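PDB 6FDF: tRNA (cytosine(38)-C(5))-methyltransferase from Schizosaccharomyces pombe, which methylates carbon 5 of cytosine 38 in the anticodon loop of tRNA(Asp), and less efficiently of tRNA(Glu), using S-adenosyl-L-methionine as methyl donor. Local coordinates for residues N117-Y121 and L172-N176. Numbering follows the deposited sequence.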
loop_
_atom_site.group_PDB
_atom_site.type_symbol
_atom_site.label_atom_id
_atom_site.label_comp_id
_atom_site.label_asym_id
_atom_site.label_seq_id
_atom_site.Cartn_x
_atom_site.Cartn_y
_atom_site.Cartn_z
ATOM N N ASN A 117 -8.339 15.084 22.489
ATOM C CA ASN A 117 -8.046 16.009 21.397
ATOM C C ASN A 117 -8.168 15.254 20.078
ATOM O O ASN A 117 -7.263 14.497 19.709
ATOM C CB ASN A 117 -6.659 16.622 21.550
ATOM C CG ASN A 117 -6.495 17.361 22.859
ATOM O OD1 ASN A 117 -5.760 16.926 23.743
ATOM N ND2 ASN A 117 -7.188 18.481 22.993
ATOM N N LEU A 118 -9.294 15.431 19.401
ATOM C CA LEU A 118 -9.499 14.786 18.112
ATOM C C LEU A 118 -8.330 15.109 17.183
ATOM O O LEU A 118 -7.873 16.260 17.144
ATOM C CB LEU A 118 -10.807 15.260 17.477
ATOM C CG LEU A 118 -12.123 14.813 18.104
ATOM C CD1 LEU A 118 -13.269 15.610 17.501
ATOM C CD2 LEU A 118 -12.320 13.327 17.859
ATOM N N PRO A 119 -7.809 14.132 16.441
ATOM C CA PRO A 119 -6.759 14.451 15.470
ATOM C C PRO A 119 -7.304 15.408 14.424
ATOM O O PRO A 119 -8.460 15.317 14.010
ATOM C CB PRO A 119 -6.401 13.088 14.863
ATOM C CG PRO A 119 -7.606 12.230 15.106
ATOM C CD PRO A 119 -8.181 12.707 16.414
ATOM N N GLU A 120 -6.468 16.354 14.013
ATOM C CA GLU A 120 -6.917 17.321 13.027
ATOM C C GLU A 120 -6.916 16.749 11.619
ATOM O O GLU A 120 -7.592 17.294 10.742
ATOM C CB GLU A 120 -6.056 18.582 13.114
ATOM C CG GLU A 120 -6.289 19.350 14.410
ATOM C CD GLU A 120 -5.433 20.595 14.539
ATOM O OE1 GLU A 120 -4.622 20.865 13.631
ATOM O OE2 GLU A 120 -5.573 21.304 15.557
ATOM N N TYR A 121 -6.162 15.676 11.381
ATOM C CA TYR A 121 -6.068 15.078 10.056
ATOM C C TYR A 121 -6.079 13.563 10.177
ATOM O O TYR A 121 -5.422 12.999 11.056
ATOM C CB TYR A 121 -4.791 15.525 9.329
ATOM C CG TYR A 121 -4.672 17.028 9.230
ATOM C CD1 TYR A 121 -4.130 17.772 10.274
ATOM C CD2 TYR A 121 -5.138 17.705 8.116
ATOM C CE1 TYR A 121 -4.042 19.154 10.191
ATOM C CE2 TYR A 121 -5.054 19.078 8.028
ATOM C CZ TYR A 121 -4.503 19.794 9.064
ATOM O OH TYR A 121 -4.423 21.163 8.975
ATOM N N LEU A 172 -9.525 11.127 2.961
ATOM C CA LEU A 172 -8.770 12.221 3.565
ATOM C C LEU A 172 -9.744 13.059 4.374
ATOM O O LEU A 172 -10.745 13.536 3.829
ATOM C CB LEU A 172 -8.088 13.083 2.495
ATOM C CG LEU A 172 -6.770 12.603 1.877
ATOM C CD1 LEU A 172 -6.931 11.277 1.153
ATOM C CD2 LEU A 172 -6.230 13.661 0.926
ATOM N N ALA A 173 -9.453 13.251 5.663
ATOM C CA ALA A 173 -10.369 13.947 6.562
ATOM C C ALA A 173 -9.643 15.077 7.274
ATOM O O ALA A 173 -8.555 14.868 7.818
ATOM C CB ALA A 173 -10.977 12.983 7.597
ATOM N N ARG A 174 -10.240 16.271 7.261
ATOM C CA ARG A 174 -9.762 17.415 8.029
ATOM C C ARG A 174 -10.817 17.807 9.053
ATOM O O ARG A 174 -11.981 18.020 8.695
ATOM C CB ARG A 174 -9.473 18.626 7.135
ATOM C CG ARG A 174 -8.387 18.436 6.096
ATOM C CD ARG A 174 -8.370 19.637 5.180
ATOM N NE ARG A 174 -7.246 19.624 4.247
ATOM C CZ ARG A 174 -7.157 20.427 3.188
ATOM N NH1 ARG A 174 -6.109 20.348 2.371
ATOM N NH2 ARG A 174 -8.125 21.305 2.933
ATOM N N LEU A 175 -10.405 17.923 10.314
ATOM C CA LEU A 175 -11.306 18.377 11.368
ATOM C C LEU A 175 -11.688 19.843 11.168
ATOM O O LEU A 175 -10.827 20.690 10.905
ATOM C CB LEU A 175 -10.639 18.185 12.729
ATOM C CG LEU A 175 -11.468 18.528 13.966
ATOM C CD1 LEU A 175 -12.619 17.548 14.147
ATOM C CD2 LEU A 175 -10.568 18.520 15.185
ATOM N N ASN A 176 -12.986 20.134 11.304
ATOM C CA ASN A 176 -13.520 21.503 11.295
ATOM C C ASN A 176 -12.985 22.341 10.129
ATOM O O ASN A 176 -12.521 23.469 10.302
ATOM C CB ASN A 176 -13.243 22.203 12.631
ATOM C CG ASN A 176 -13.882 21.488 13.814
ATOM O OD1 ASN A 176 -13.287 21.386 14.890
ATOM N ND2 ASN A 176 -15.106 21.010 13.627
HETATM O O HOH W 1 -8.162 20.176 10.383
#
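Tyr121, the first residue of strand 121-127, faces Arg174 near the end of strand 168-175 as an antiparallel, non-hydrogen-bonded pair, their CA atoms 4.8 Å apart. Just before it, the carbonyl of Glu120 receives the amide of Leu175: N to O is 2.9 Å and the bond is nearly straight at hydrogen (172°). A water donates both to this same Glu120 O and to Leu175 O, so the Glu120 oxygen takes two hydrogen bonds at the end of the strand pairing. Tyr121 CA adds a CA-H...O contact to Ala173 O (3.4 Å). On the face carrying Tyr121 and Arg174, the ring meets the aliphatic part of the arginine, with Arg174 CG 3.9 Å from Tyr121 CD2. The arginine chain runs extended from CG to NE, past the tyrosine, and the guanidinium plane is turned 82° from the ring. NE and NH1 donate hydrogen bonds to the carbonyl oxygens of Leu328 and Leu327, respectively, at the end of helix 318-328, while Phe177 and Trp181 make cation-pi contacts with Arg174. Leu175 points toward the 117-121 segment: with CG anti to its backbone N (chi1 -176°), its side chain crosses that of Leu118 at about a right angle, CD1 to CD1 at 3.9 Å, and Tyr148 touches both leucines. This is where strand 168-175 joins strand 121-127 in the Rossmann-like sheet of class I methyltransferases, one strand in from the outermost strand 148-155; strand 168-175 runs antiparallel to both neighbours, the reversed-strand arrangement that distinguishes this fold from the classical Rossmann fold.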